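Local coordinates for protein PpBBE-like 1 D396N (Physcomitrella patens subsp. patens, PDB 6EO5) that is a point variant of a berberine bridge enzyme-like cellobiose oxidase, a VAO-family flavoprotein whose flavin is held bi-covalently, at residues L38-R43 against V324-N329; E84-G89 against N430-D435; A139-T144 against V308-P313. One frame throughout, in Å; residues are numbered along the deposited sequence.

Contact 1: L38-R43 against V324-N329. With FAD (flavin-adenine dinucleotide), chain C.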
# COMPACT_ATOMS: atom_id res chain seq x y z
N LEU A 38 5.57 -4.57 -17.80
CA LEU A 38 4.25 -4.61 -17.20
C LEU A 38 4.25 -3.92 -15.84
O LEU A 38 5.12 -4.17 -15.00
CB LEU A 38 3.78 -6.05 -17.05
CG LEU A 38 2.33 -6.27 -16.60
CD1 LEU A 38 1.36 -5.97 -17.74
CD2 LEU A 38 2.12 -7.67 -16.03
N ALA A 39 3.29 -3.02 -15.64
CA ALA A 39 3.11 -2.31 -14.40
C ALA A 39 1.61 -2.18 -14.15
O ALA A 39 0.80 -2.24 -15.09
CB ALA A 39 3.77 -0.92 -14.43
N TYR A 40 1.24 -2.00 -12.89
CA TYR A 40 -0.18 -1.88 -12.58
C TYR A 40 -0.79 -0.65 -13.24
O TYR A 40 -1.85 -0.73 -13.88
CB TYR A 40 -0.41 -1.84 -11.06
CG TYR A 40 -1.87 -1.67 -10.77
CD1 TYR A 40 -2.77 -2.72 -10.96
CD2 TYR A 40 -2.38 -0.44 -10.35
CE1 TYR A 40 -4.11 -2.57 -10.72
CE2 TYR A 40 -3.71 -0.28 -10.11
CZ TYR A 40 -4.58 -1.35 -10.29
OH TYR A 40 -5.93 -1.18 -10.05
N ASN A 41 -0.14 0.51 -13.11
CA ASN A 41 -0.59 1.71 -13.79
C ASN A 41 0.14 1.79 -15.12
O ASN A 41 1.38 1.77 -15.15
CB ASN A 41 -0.33 2.96 -12.94
CG ASN A 41 -1.20 4.14 -13.34
OD1 ASN A 41 -1.82 4.15 -14.40
ND2 ASN A 41 -1.23 5.16 -12.48
N LEU A 42 -0.60 1.84 -16.21
CA LEU A 42 -0.00 1.94 -17.54
C LEU A 42 0.10 3.38 -18.03
O LEU A 42 0.42 3.60 -19.20
CB LEU A 42 -0.78 1.09 -18.56
CG LEU A 42 -0.93 -0.43 -18.35
CD1 LEU A 42 -1.81 -1.01 -19.43
CD2 LEU A 42 0.40 -1.19 -18.29
N ARG A 43 -0.15 4.36 -17.16
CA ARG A 43 -0.17 5.74 -17.63
C ARG A 43 1.22 6.21 -18.05
O ARG A 43 1.37 6.85 -19.09
CB ARG A 43 -0.75 6.67 -16.57
CG ARG A 43 -0.39 8.13 -16.82
CD ARG A 43 -1.26 9.09 -16.07
NE ARG A 43 -1.19 8.90 -14.63
CZ ARG A 43 -0.16 9.29 -13.88
NH1 ARG A 43 0.89 9.86 -14.45
NH2 ARG A 43 -0.18 9.09 -12.57
N VAL A 324 -3.43 -15.39 -8.83
CA VAL A 324 -4.39 -14.33 -9.09
C VAL A 324 -3.91 -13.54 -10.30
O VAL A 324 -2.76 -13.08 -10.32
CB VAL A 324 -4.58 -13.42 -7.87
CG1 VAL A 324 -5.68 -12.40 -8.14
CG2 VAL A 324 -4.93 -14.28 -6.64
N PRO A 325 -4.72 -13.42 -11.34
CA PRO A 325 -4.29 -12.73 -12.57
C PRO A 325 -3.90 -11.28 -12.29
O PRO A 325 -4.64 -10.54 -11.65
CB PRO A 325 -5.52 -12.81 -13.47
CG PRO A 325 -6.36 -13.93 -12.91
CD PRO A 325 -6.08 -13.99 -11.44
N PHE A 326 -2.72 -10.88 -12.79
CA PHE A 326 -2.33 -9.48 -12.71
C PHE A 326 -3.14 -8.65 -13.70
O PHE A 326 -3.10 -8.90 -14.91
CB PHE A 326 -0.83 -9.30 -12.98
CG PHE A 326 -0.30 -7.96 -12.56
CD1 PHE A 326 0.12 -7.73 -11.26
CD2 PHE A 326 -0.22 -6.91 -13.47
CE1 PHE A 326 0.62 -6.49 -10.87
CE2 PHE A 326 0.28 -5.67 -13.09
CZ PHE A 326 0.69 -5.47 -11.78
N THR A 327 -3.87 -7.66 -13.20
CA THR A 327 -4.64 -6.76 -14.05
C THR A 327 -4.03 -5.37 -13.98
O THR A 327 -3.30 -5.03 -13.05
CB THR A 327 -6.11 -6.71 -13.62
OG1 THR A 327 -6.19 -6.21 -12.28
CG2 THR A 327 -6.71 -8.11 -13.64
N THR A 328 -4.34 -4.56 -14.99
CA THR A 328 -3.77 -3.22 -15.12
C THR A 328 -4.88 -2.19 -15.30
O THR A 328 -6.03 -2.53 -15.59
CB THR A 328 -2.79 -3.15 -16.30
OG1 THR A 328 -3.45 -3.57 -17.49
CG2 THR A 328 -1.60 -4.05 -16.05
N ASN A 329 -4.52 -0.93 -15.12
CA ASN A 329 -5.44 0.20 -15.26
C ASN A 329 -4.62 1.40 -15.73
O ASN A 329 -3.38 1.35 -15.76
CB ASN A 329 -6.16 0.46 -13.92
CG ASN A 329 -7.32 1.44 -14.05
OD1 ASN A 329 -7.82 1.71 -15.15
ND2 ASN A 329 -7.77 1.98 -12.91
PA FAD C . 6.21 -1.35 -6.37
O1A FAD C . 5.76 -0.46 -7.52
O2A FAD C . 7.05 -2.51 -6.85
O5B FAD C . 6.97 -0.55 -5.19
C5B FAD C . 6.54 0.73 -4.77
C4B FAD C . 7.72 1.55 -4.25
O4B FAD C . 8.46 0.81 -3.31
C3B FAD C . 8.68 1.93 -5.37
O3B FAD C . 9.26 3.17 -5.05
C2B FAD C . 9.73 0.86 -5.27
O2B FAD C . 10.96 1.28 -5.80
C1B FAD C . 9.79 0.60 -3.77
N9A FAD C . 10.28 -0.77 -3.52
C8A FAD C . 9.78 -1.94 -4.06
N7A FAD C . 10.51 -2.98 -3.61
C5A FAD C . 11.48 -2.50 -2.80
C6A FAD C . 12.50 -3.12 -2.10
N6A FAD C . 12.63 -4.44 -2.17
N1A FAD C . 13.36 -2.37 -1.34
C2A FAD C . 13.22 -1.00 -1.29
N3A FAD C . 12.21 -0.38 -1.99
C4A FAD C . 11.36 -1.12 -2.74
N1 FAD C . -2.47 -0.12 -0.21
C2 FAD C . -2.91 -0.45 1.07
O2 FAD C . -2.38 0.02 2.11
N3 FAD C . -3.97 -1.33 1.21
C4 FAD C . -4.58 -1.88 0.11
O4 FAD C . -5.50 -2.67 0.26
C4X FAD C . -4.15 -1.55 -1.17
N5 FAD C . -4.73 -2.14 -2.27
C5X FAD C . -4.11 -2.07 -3.50
C6 FAD C . -4.64 -2.78 -4.57
C7 FAD C . -3.99 -2.85 -5.82
C7M FAD C . -4.58 -3.65 -6.95
C8 FAD C . -2.82 -2.08 -6.00
C8M FAD C . -2.12 -2.01 -7.34
C9 FAD C . -2.35 -1.29 -4.93
C9A FAD C . -2.97 -1.29 -3.66
N10 FAD C . -2.55 -0.48 -2.60
C10 FAD C . -3.06 -0.70 -1.33
C1' FAD C . -1.36 0.41 -2.71
C2' FAD C . -0.11 -0.38 -2.34
O2' FAD C . 0.06 -0.54 -0.95
C3' FAD C . 1.10 0.34 -2.90
O3' FAD C . 0.90 0.41 -4.29
C4' FAD C . 2.38 -0.42 -2.54
O4' FAD C . 3.43 0.52 -2.40
C5' FAD C . 2.69 -1.48 -3.60
O5' FAD C . 3.93 -2.12 -3.39
P FAD C . 4.57 -2.96 -4.61
O1P FAD C . 5.81 -3.68 -4.13
O2P FAD C . 3.60 -3.88 -5.29
O3P FAD C . 4.82 -1.82 -5.71
O HOH W 1 -7.40 0.98 -10.32

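Contact 2: E84-G89 against N430-D435. With FAD (flavin-adenine dinucleotide), chain C.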
# COMPACT_ATOMS: atom_id res chain seq x y z
N GLU A 84 2.40 5.86 -9.32
CA GLU A 84 3.12 6.77 -10.20
C GLU A 84 4.20 6.07 -11.02
O GLU A 84 5.07 6.73 -11.57
CB GLU A 84 3.72 7.91 -9.39
CG GLU A 84 2.70 8.82 -8.72
CD GLU A 84 2.08 9.82 -9.68
OE1 GLU A 84 1.89 9.48 -10.86
OE2 GLU A 84 1.78 10.95 -9.25
N ASP A 85 4.16 4.74 -11.09
CA ASP A 85 5.13 3.97 -11.87
C ASP A 85 6.56 4.19 -11.40
O ASP A 85 7.51 4.11 -12.19
CB ASP A 85 5.00 4.27 -13.36
CG ASP A 85 3.72 3.72 -13.92
OD1 ASP A 85 3.40 2.55 -13.62
OD2 ASP A 85 3.01 4.45 -14.64
N TYR A 86 6.74 4.42 -10.10
CA TYR A 86 8.07 4.68 -9.56
C TYR A 86 8.96 3.45 -9.54
O TYR A 86 10.18 3.58 -9.38
CB TYR A 86 7.96 5.27 -8.16
CG TYR A 86 7.50 6.71 -8.10
CD1 TYR A 86 7.61 7.56 -9.20
CD2 TYR A 86 6.94 7.23 -6.93
CE1 TYR A 86 7.19 8.90 -9.13
CE2 TYR A 86 6.52 8.54 -6.85
CZ TYR A 86 6.65 9.38 -7.94
OH TYR A 86 6.22 10.69 -7.83
N SER A 87 8.40 2.24 -9.65
CA SER A 87 9.25 1.06 -9.73
C SER A 87 9.66 0.75 -11.16
O SER A 87 10.38 -0.23 -11.39
CB SER A 87 8.55 -0.15 -9.08
OG SER A 87 7.29 -0.39 -9.67
N LEU A 88 9.22 1.56 -12.13
CA LEU A 88 9.90 1.66 -13.41
C LEU A 88 10.93 2.77 -13.41
O LEU A 88 11.62 2.97 -14.41
CB LEU A 88 8.90 1.87 -14.55
CG LEU A 88 8.03 0.64 -14.81
CD1 LEU A 88 6.97 0.90 -15.84
CD2 LEU A 88 8.86 -0.59 -15.17
N GLY A 89 11.06 3.51 -12.31
CA GLY A 89 12.03 4.58 -12.16
C GLY A 89 11.43 5.95 -11.96
O GLY A 89 12.10 6.83 -11.40
N ASN A 430 1.33 5.24 0.37
CA ASN A 430 1.11 4.12 -0.54
C ASN A 430 0.12 4.45 -1.64
O ASN A 430 0.03 3.69 -2.60
CB ASN A 430 0.64 2.87 0.19
CG ASN A 430 1.79 2.00 0.66
OD1 ASN A 430 1.74 1.45 1.76
ND2 ASN A 430 2.81 1.87 -0.18
N TYR A 431 -0.61 5.55 -1.51
CA TYR A 431 -1.36 6.11 -2.65
C TYR A 431 -0.56 7.24 -3.31
O TYR A 431 -1.06 8.33 -3.56
CB TYR A 431 -2.74 6.58 -2.19
CG TYR A 431 -3.56 5.49 -1.54
CD1 TYR A 431 -3.36 4.15 -1.85
CD2 TYR A 431 -4.55 5.80 -0.61
CE1 TYR A 431 -4.11 3.14 -1.27
CE2 TYR A 431 -5.31 4.79 -0.01
CZ TYR A 431 -5.08 3.46 -0.34
OH TYR A 431 -5.83 2.45 0.25
N ILE A 432 0.70 6.94 -3.61
CA ILE A 432 1.70 7.95 -3.95
C ILE A 432 1.22 8.90 -5.06
O ILE A 432 0.61 8.50 -6.06
CB ILE A 432 3.02 7.23 -4.32
CG1 ILE A 432 4.20 8.19 -4.23
CG2 ILE A 432 2.93 6.55 -5.67
CD1 ILE A 432 4.34 8.82 -2.87
N ASP A 433 1.50 10.19 -4.87
CA ASP A 433 0.94 11.27 -5.69
C ASP A 433 2.03 12.31 -5.92
O ASP A 433 2.47 12.96 -4.96
CB ASP A 433 -0.27 11.90 -4.98
CG ASP A 433 -0.91 13.06 -5.75
OD1 ASP A 433 -0.42 13.49 -6.84
OD2 ASP A 433 -1.94 13.55 -5.24
N ARG A 434 2.45 12.47 -7.17
CA ARG A 434 3.59 13.33 -7.48
C ARG A 434 3.33 14.81 -7.19
O ARG A 434 4.28 15.58 -7.07
CB ARG A 434 3.99 13.15 -8.95
CG ARG A 434 5.33 13.75 -9.30
CD ARG A 434 5.72 13.35 -10.71
NE ARG A 434 7.01 13.89 -11.13
CZ ARG A 434 7.73 13.36 -12.11
NH1 ARG A 434 7.28 12.29 -12.75
NH2 ARG A 434 8.89 13.90 -12.46
N ASP A 435 2.06 15.21 -7.05
CA ASP A 435 1.69 16.58 -6.73
C ASP A 435 1.59 16.85 -5.24
O ASP A 435 1.25 17.99 -4.87
CB ASP A 435 0.35 16.94 -7.36
CG ASP A 435 0.31 16.70 -8.84
OD1 ASP A 435 1.31 16.99 -9.52
OD2 ASP A 435 -0.75 16.22 -9.32
PA FAD C . 6.21 -1.35 -6.37
O1A FAD C . 5.76 -0.46 -7.52
O2A FAD C . 7.05 -2.51 -6.85
O5B FAD C . 6.97 -0.55 -5.19
C5B FAD C . 6.54 0.73 -4.77
C4B FAD C . 7.72 1.55 -4.25
O4B FAD C . 8.46 0.81 -3.31
C3B FAD C . 8.68 1.93 -5.37
O3B FAD C . 9.26 3.17 -5.05
C2B FAD C . 9.73 0.86 -5.27
O2B FAD C . 10.96 1.28 -5.80
C1B FAD C . 9.79 0.60 -3.77
N9A FAD C . 10.28 -0.77 -3.52
C8A FAD C . 9.78 -1.94 -4.06
N7A FAD C . 10.51 -2.98 -3.61
C5A FAD C . 11.48 -2.50 -2.80
C6A FAD C . 12.50 -3.12 -2.10
N6A FAD C . 12.63 -4.44 -2.17
N1A FAD C . 13.36 -2.37 -1.34
C2A FAD C . 13.22 -1.00 -1.29
N3A FAD C . 12.21 -0.38 -1.99
C4A FAD C . 11.36 -1.12 -2.74
N1 FAD C . -2.47 -0.12 -0.21
C2 FAD C . -2.91 -0.45 1.07
O2 FAD C . -2.38 0.02 2.11
N3 FAD C . -3.97 -1.33 1.21
C4 FAD C . -4.58 -1.88 0.11
O4 FAD C . -5.50 -2.67 0.26
C4X FAD C . -4.15 -1.55 -1.17
N5 FAD C . -4.73 -2.14 -2.27
C5X FAD C . -4.11 -2.07 -3.50
C6 FAD C . -4.64 -2.78 -4.57
C7 FAD C . -3.99 -2.85 -5.82
C7M FAD C . -4.58 -3.65 -6.95
C8 FAD C . -2.82 -2.08 -6.00
C8M FAD C . -2.12 -2.01 -7.34
C9 FAD C . -2.35 -1.29 -4.93
C9A FAD C . -2.97 -1.29 -3.66
N10 FAD C . -2.55 -0.48 -2.60
C10 FAD C . -3.06 -0.70 -1.33
C1' FAD C . -1.36 0.41 -2.71
C2' FAD C . -0.11 -0.38 -2.34
O2' FAD C . 0.06 -0.54 -0.95
C3' FAD C . 1.10 0.34 -2.90
O3' FAD C . 0.90 0.41 -4.29
C4' FAD C . 2.38 -0.42 -2.54
O4' FAD C . 3.43 0.52 -2.40
C5' FAD C . 2.69 -1.48 -3.60
O5' FAD C . 3.93 -2.12 -3.39
P FAD C . 4.57 -2.96 -4.61
O1P FAD C . 5.81 -3.68 -4.13
O2P FAD C . 3.60 -3.88 -5.29
O3P FAD C . 4.82 -1.82 -5.71

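Contact 3: A139-T144 against V308-P313. With FAD (flavin-adenine dinucleotide), chain C.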
# COMPACT_ATOMS: atom_id res chain seq x y z
N ALA A 139 -2.05 -7.31 6.23
CA ALA A 139 -1.78 -6.67 4.95
C ALA A 139 -3.08 -6.28 4.25
O ALA A 139 -4.19 -6.54 4.73
CB ALA A 139 -0.94 -7.57 4.05
N GLY A 140 -2.94 -5.63 3.09
CA GLY A 140 -4.07 -5.19 2.29
C GLY A 140 -4.73 -6.33 1.55
O GLY A 140 -4.40 -7.50 1.73
N ASN A 141 -5.67 -5.98 0.67
CA ASN A 141 -6.54 -6.99 0.08
C ASN A 141 -6.33 -7.22 -1.41
O ASN A 141 -7.04 -8.05 -1.99
CB ASN A 141 -8.01 -6.65 0.35
CG ASN A 141 -8.48 -5.51 -0.48
OD1 ASN A 141 -7.73 -4.54 -0.70
ND2 ASN A 141 -9.71 -5.60 -0.99
N CYS A 142 -5.40 -6.52 -2.06
CA CYS A 142 -5.07 -6.81 -3.45
C CYS A 142 -4.05 -7.95 -3.51
O CYS A 142 -2.91 -7.77 -3.07
CB CYS A 142 -4.52 -5.57 -4.13
SG CYS A 142 -5.62 -4.12 -3.99
N PRO A 143 -4.41 -9.12 -4.05
CA PRO A 143 -3.50 -10.28 -3.95
C PRO A 143 -2.19 -10.13 -4.70
O PRO A 143 -1.20 -10.75 -4.30
CB PRO A 143 -4.34 -11.43 -4.51
CG PRO A 143 -5.73 -10.97 -4.40
CD PRO A 143 -5.71 -9.50 -4.62
N THR A 144 -2.16 -9.34 -5.78
CA THR A 144 -0.95 -9.21 -6.59
C THR A 144 0.01 -8.13 -6.10
O THR A 144 1.07 -7.95 -6.71
CB THR A 144 -1.31 -8.95 -8.07
OG1 THR A 144 -1.84 -7.63 -8.23
CG2 THR A 144 -2.34 -9.95 -8.55
N VAL A 308 -12.72 -13.76 -0.25
CA VAL A 308 -13.95 -12.99 -0.41
C VAL A 308 -13.63 -11.51 -0.57
O VAL A 308 -14.25 -10.81 -1.37
CB VAL A 308 -14.89 -13.27 0.78
CG1 VAL A 308 -16.08 -12.34 0.74
CG2 VAL A 308 -15.36 -14.71 0.73
N ASN A 309 -12.62 -11.03 0.17
CA ASN A 309 -12.20 -9.63 0.07
C ASN A 309 -11.60 -9.30 -1.29
O ASN A 309 -11.29 -8.13 -1.54
CB ASN A 309 -11.18 -9.28 1.15
CG ASN A 309 -11.84 -8.97 2.47
OD1 ASN A 309 -13.05 -8.79 2.53
ND2 ASN A 309 -11.04 -8.88 3.53
N TRP A 310 -11.42 -10.29 -2.16
CA TRP A 310 -11.06 -10.02 -3.54
C TRP A 310 -12.07 -10.60 -4.53
O TRP A 310 -11.73 -10.90 -5.67
CB TRP A 310 -9.65 -10.52 -3.84
CG TRP A 310 -9.05 -9.80 -4.98
CD1 TRP A 310 -8.67 -10.33 -6.18
CD2 TRP A 310 -8.79 -8.40 -5.06
NE1 TRP A 310 -8.18 -9.35 -6.99
CE2 TRP A 310 -8.24 -8.15 -6.34
CE3 TRP A 310 -8.96 -7.33 -4.17
CZ2 TRP A 310 -7.85 -6.86 -6.75
CZ3 TRP A 310 -8.58 -6.05 -4.58
CH2 TRP A 310 -8.03 -5.83 -5.87
N ASN A 311 -13.33 -10.74 -4.09
CA ASN A 311 -14.46 -11.13 -4.92
C ASN A 311 -14.39 -12.59 -5.39
O ASN A 311 -14.97 -12.94 -6.43
CB ASN A 311 -14.61 -10.20 -6.12
CG ASN A 311 -14.96 -8.80 -5.71
OD1 ASN A 311 -15.95 -8.58 -5.03
ND2 ASN A 311 -14.13 -7.83 -6.10
N TYR A 312 -13.70 -13.42 -4.67
CA TYR A 312 -13.87 -14.82 -5.03
C TYR A 312 -14.93 -15.44 -4.12
O TYR A 312 -15.01 -15.09 -2.94
CB TYR A 312 -12.57 -15.60 -4.87
CG TYR A 312 -11.53 -15.35 -5.94
CD1 TYR A 312 -11.62 -15.97 -7.18
CD2 TYR A 312 -10.43 -14.52 -5.70
CE1 TYR A 312 -10.65 -15.76 -8.16
CE2 TYR A 312 -9.47 -14.30 -6.68
CZ TYR A 312 -9.58 -14.92 -7.91
OH TYR A 312 -8.62 -14.72 -8.87
N PRO A 313 -15.74 -16.35 -4.67
CA PRO A 313 -16.68 -17.11 -3.84
C PRO A 313 -15.93 -17.82 -2.72
O PRO A 313 -14.83 -18.34 -2.92
CB PRO A 313 -17.30 -18.10 -4.82
CG PRO A 313 -17.17 -17.42 -6.15
CD PRO A 313 -15.87 -16.71 -6.10
PA FAD C . 6.21 -1.35 -6.37
O1A FAD C . 5.76 -0.46 -7.52
O2A FAD C . 7.05 -2.51 -6.85
O5B FAD C . 6.97 -0.55 -5.19
C5B FAD C . 6.54 0.73 -4.77
C4B FAD C . 7.72 1.55 -4.25
O4B FAD C . 8.46 0.81 -3.31
C3B FAD C . 8.68 1.93 -5.37
O3B FAD C . 9.26 3.17 -5.05
C2B FAD C . 9.73 0.86 -5.27
O2B FAD C . 10.96 1.28 -5.80
C1B FAD C . 9.79 0.60 -3.77
N9A FAD C . 10.28 -0.77 -3.52
C8A FAD C . 9.78 -1.94 -4.06
N7A FAD C . 10.51 -2.98 -3.61
C5A FAD C . 11.48 -2.50 -2.80
C6A FAD C . 12.50 -3.12 -2.10
N6A FAD C . 12.63 -4.44 -2.17
N1A FAD C . 13.36 -2.37 -1.34
C2A FAD C . 13.22 -1.00 -1.29
N3A FAD C . 12.21 -0.38 -1.99
C4A FAD C . 11.36 -1.12 -2.74
N1 FAD C . -2.47 -0.12 -0.21
C2 FAD C . -2.91 -0.45 1.07
O2 FAD C . -2.38 0.02 2.11
N3 FAD C . -3.97 -1.33 1.21
C4 FAD C . -4.58 -1.88 0.11
O4 FAD C . -5.50 -2.67 0.26
C4X FAD C . -4.15 -1.55 -1.17
N5 FAD C . -4.73 -2.14 -2.27
C5X FAD C . -4.11 -2.07 -3.50
C6 FAD C . -4.64 -2.78 -4.57
C7 FAD C . -3.99 -2.85 -5.82
C7M FAD C . -4.58 -3.65 -6.95
C8 FAD C . -2.82 -2.08 -6.00
C8M FAD C . -2.12 -2.01 -7.34
C9 FAD C . -2.35 -1.29 -4.93
C9A FAD C . -2.97 -1.29 -3.66
N10 FAD C . -2.55 -0.48 -2.60
C10 FAD C . -3.06 -0.70 -1.33
C1' FAD C . -1.36 0.41 -2.71
C2' FAD C . -0.11 -0.38 -2.34
O2' FAD C . 0.06 -0.54 -0.95
C3' FAD C . 1.10 0.34 -2.90
O3' FAD C . 0.90 0.41 -4.29
C4' FAD C . 2.38 -0.42 -2.54
O4' FAD C . 3.43 0.52 -2.40
C5' FAD C . 2.69 -1.48 -3.60
O5' FAD C . 3.93 -2.12 -3.39
P FAD C . 4.57 -2.96 -4.61
O1P FAD C . 5.81 -3.68 -4.13
O2P FAD C . 3.60 -3.88 -5.29
O3P FAD C . 4.82 -1.82 -5.71

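Contact 1: L38-R43 against V324-N329
Tyr40 meets Phe326, Thr327 and Asn329 on its way from backbone to hydroxyl, while its ring lies against the dimethylbenzene end of the flavin. CG is anti to the backbone N (chi1 178°), which lays the ring along 324-329, near Thr327 O and the flavin methyls. At the root, CB touches Phe326 CZ at 3.9 Å, and Phe326 CZ lies near the plane of the tyrosine ring at its edge. Farther out, the flavin methyl C8M sits 3.3 Å above the ring plane, over its centre. The carbonyl oxygen of Thr327 approaches the ring obliquely, 3.2 Å from Tyr40 CD1, and CE1 is near both that oxygen and the flavin methyl C7M. At the tip, Tyr40 OH is hydrogen-bonded to a water at 2.6 Å. The same water accepts from Asn329 ND2, whose amide also binds Ser398 OG, so the phenol is tied to the far end of the other segment.

The backbones run in the same direction and form a single parallel beta bridge. Asn329 N donates to Tyr40 O at 3.0 Å (161°), and Leu42 N donates to Asn329 O at 2.9 Å. Asn41 sits between these two bonds, and its OD1 accepts from Arg43 N in an Asx turn; its ND2 is held by the carbonyls of Tyr83 and Phe331. Leu38 CD2 reaches Phe326 CD2 at 3.6 Å as an apolar pair, and Leu42 CG and CD1 lie against CB and OG1 of Thr328. His81 stacks on the Tyr40 ring and also meets Phe326. The bridge thus joins the loop leaving helix 31-36 to the one that leads into strand 331-338, an outer strand of the large antiparallel sheet.

Contact 2: E84-G89 against N430-D435
Glu84 and Tyr86 of the FAD-binding domain press on Ile432 and Arg434 of the C-terminal berberine-like region, a loop-to-loop junction beside the cofactor of this VAO-type fold. An Asx turn shapes the second loop: Asp435 N donates to Asp433 OD1, coming from above the carboxylate plane.

The tight side is the acid and the ring. Glu84 is bent at chi2 (-78°), which brings its carboxylate to the turn, where OE2 takes the backbone N-H of Arg434 at 2.7 Å (158°) on its anti lone pair. Its CG meets Ile432 O and CG2, and its CB stands 3.5 Å above the Tyr86 ring, over the centre of one face. At the edge of that ring, near its plane, Ile432 CG1 touches CE2 at 3.5 Å. The carboxylates of Glu84 and Asp433 approach to 4.1 Å between OE2 and OD1. Lys332 forms a salt bridge with each of these oxygens, which would offset their mutual repulsion; Glu84 OE1 has Arg43 as its own partner.

Toward solvent the packing thins. Arg434 runs extended from CG to NE, and its exposed end leads away from the other segment. The near part of this side chain does the touching, CB and CG each 3.5 Å from Tyr86 OH, a hydroxyl hydrogen-bonded to Gln466. The guanidinium plane stands 86° from that of the Glu84 carboxylate, and the two charged groups do not meet.

Both loops also touch the cofactor. Asn430 ND2 lies 2.7 Å from the ribityl oxygen O4' of FAD, and Ser87 OG donates to the pyrophosphate oxygen O1A at 2.6 Å.

Contact 3: A139-T144 against V308-P313
Asn141 and Asn309 mark the closest approach of the two backbones, their CA atoms 6.2 Å apart, with neither segment in regular secondary structure where they meet. The second segment makes a type I turn from Val308 to Asn311, closed by Asn311 N to Val308 O. With Asn311 at positive phi as the C-prime residue, it is part of a Schellman motif that ends helix 302-308. The first, 139-144, is the loop that carries the cysteinyl link to the flavin.

The turn presents a carbonyl and an indole to this loop. Asn309 O accepts from Asn141 ND2 at 3.0 Å (148°), the donor tilted from the carbonyl plane. Asn141 CG lies between its own backbone N and carbonyl carbon (chi1 73°), which sets ND2 toward the turn and leaves OD1 near FAD O4; ND2 is also in plane at the edge of the Trp310 ring, 3.7 Å from CE3, and the amide and indole planes stand nearly perpendicular.

One face of the indole is laid on Cys142 and Pro143. Cys142 CA forms a CH-pi contact, 3.9 Å from the centroid of the six-membered ring, and Pro143 CD lies over the five-membered ring. Cys142 SG comes in obliquely, 3.5 Å from Trp310 CH2, so the tryptophan packs directly beside the thioether.

On the flavin side, Asn141 N makes a weak hydrogen bond of 3.3 Å to FAD O4, beside which the buried Gly140 passes with its CA at 3.5 Å. Tyr126 and His150 hold the backbone of Gly140. Such 6-S-cysteinyl attachment is one half of the bi-covalent flavin linkage known from this family: Cys142 SG is bonded to FAD C6 at 1.8 Å.

In the fold
From the N terminus, the chain passes the loop after helix 31-36, then 84-89 and 139-144 of the FAD-binding domain, before any contact is closed. Contact 3 closes first, when the end of helix 302-308 returns to the cysteinyl loop. It is nested within the longer loop closed by contact 1 just before strand 331-338. Contact 2 closes last, at 430-435; it crosses contact 1 and also encloses contact 3. Ala39 packs on Asp85 and Leu88 where contacts 1 and 2 meet, and Val324 packs on Pro143 between contacts 1 and 3. Contacts 2 and 3, with centres about 22 Å apart, do not touch each other, but all three contacts touch FAD.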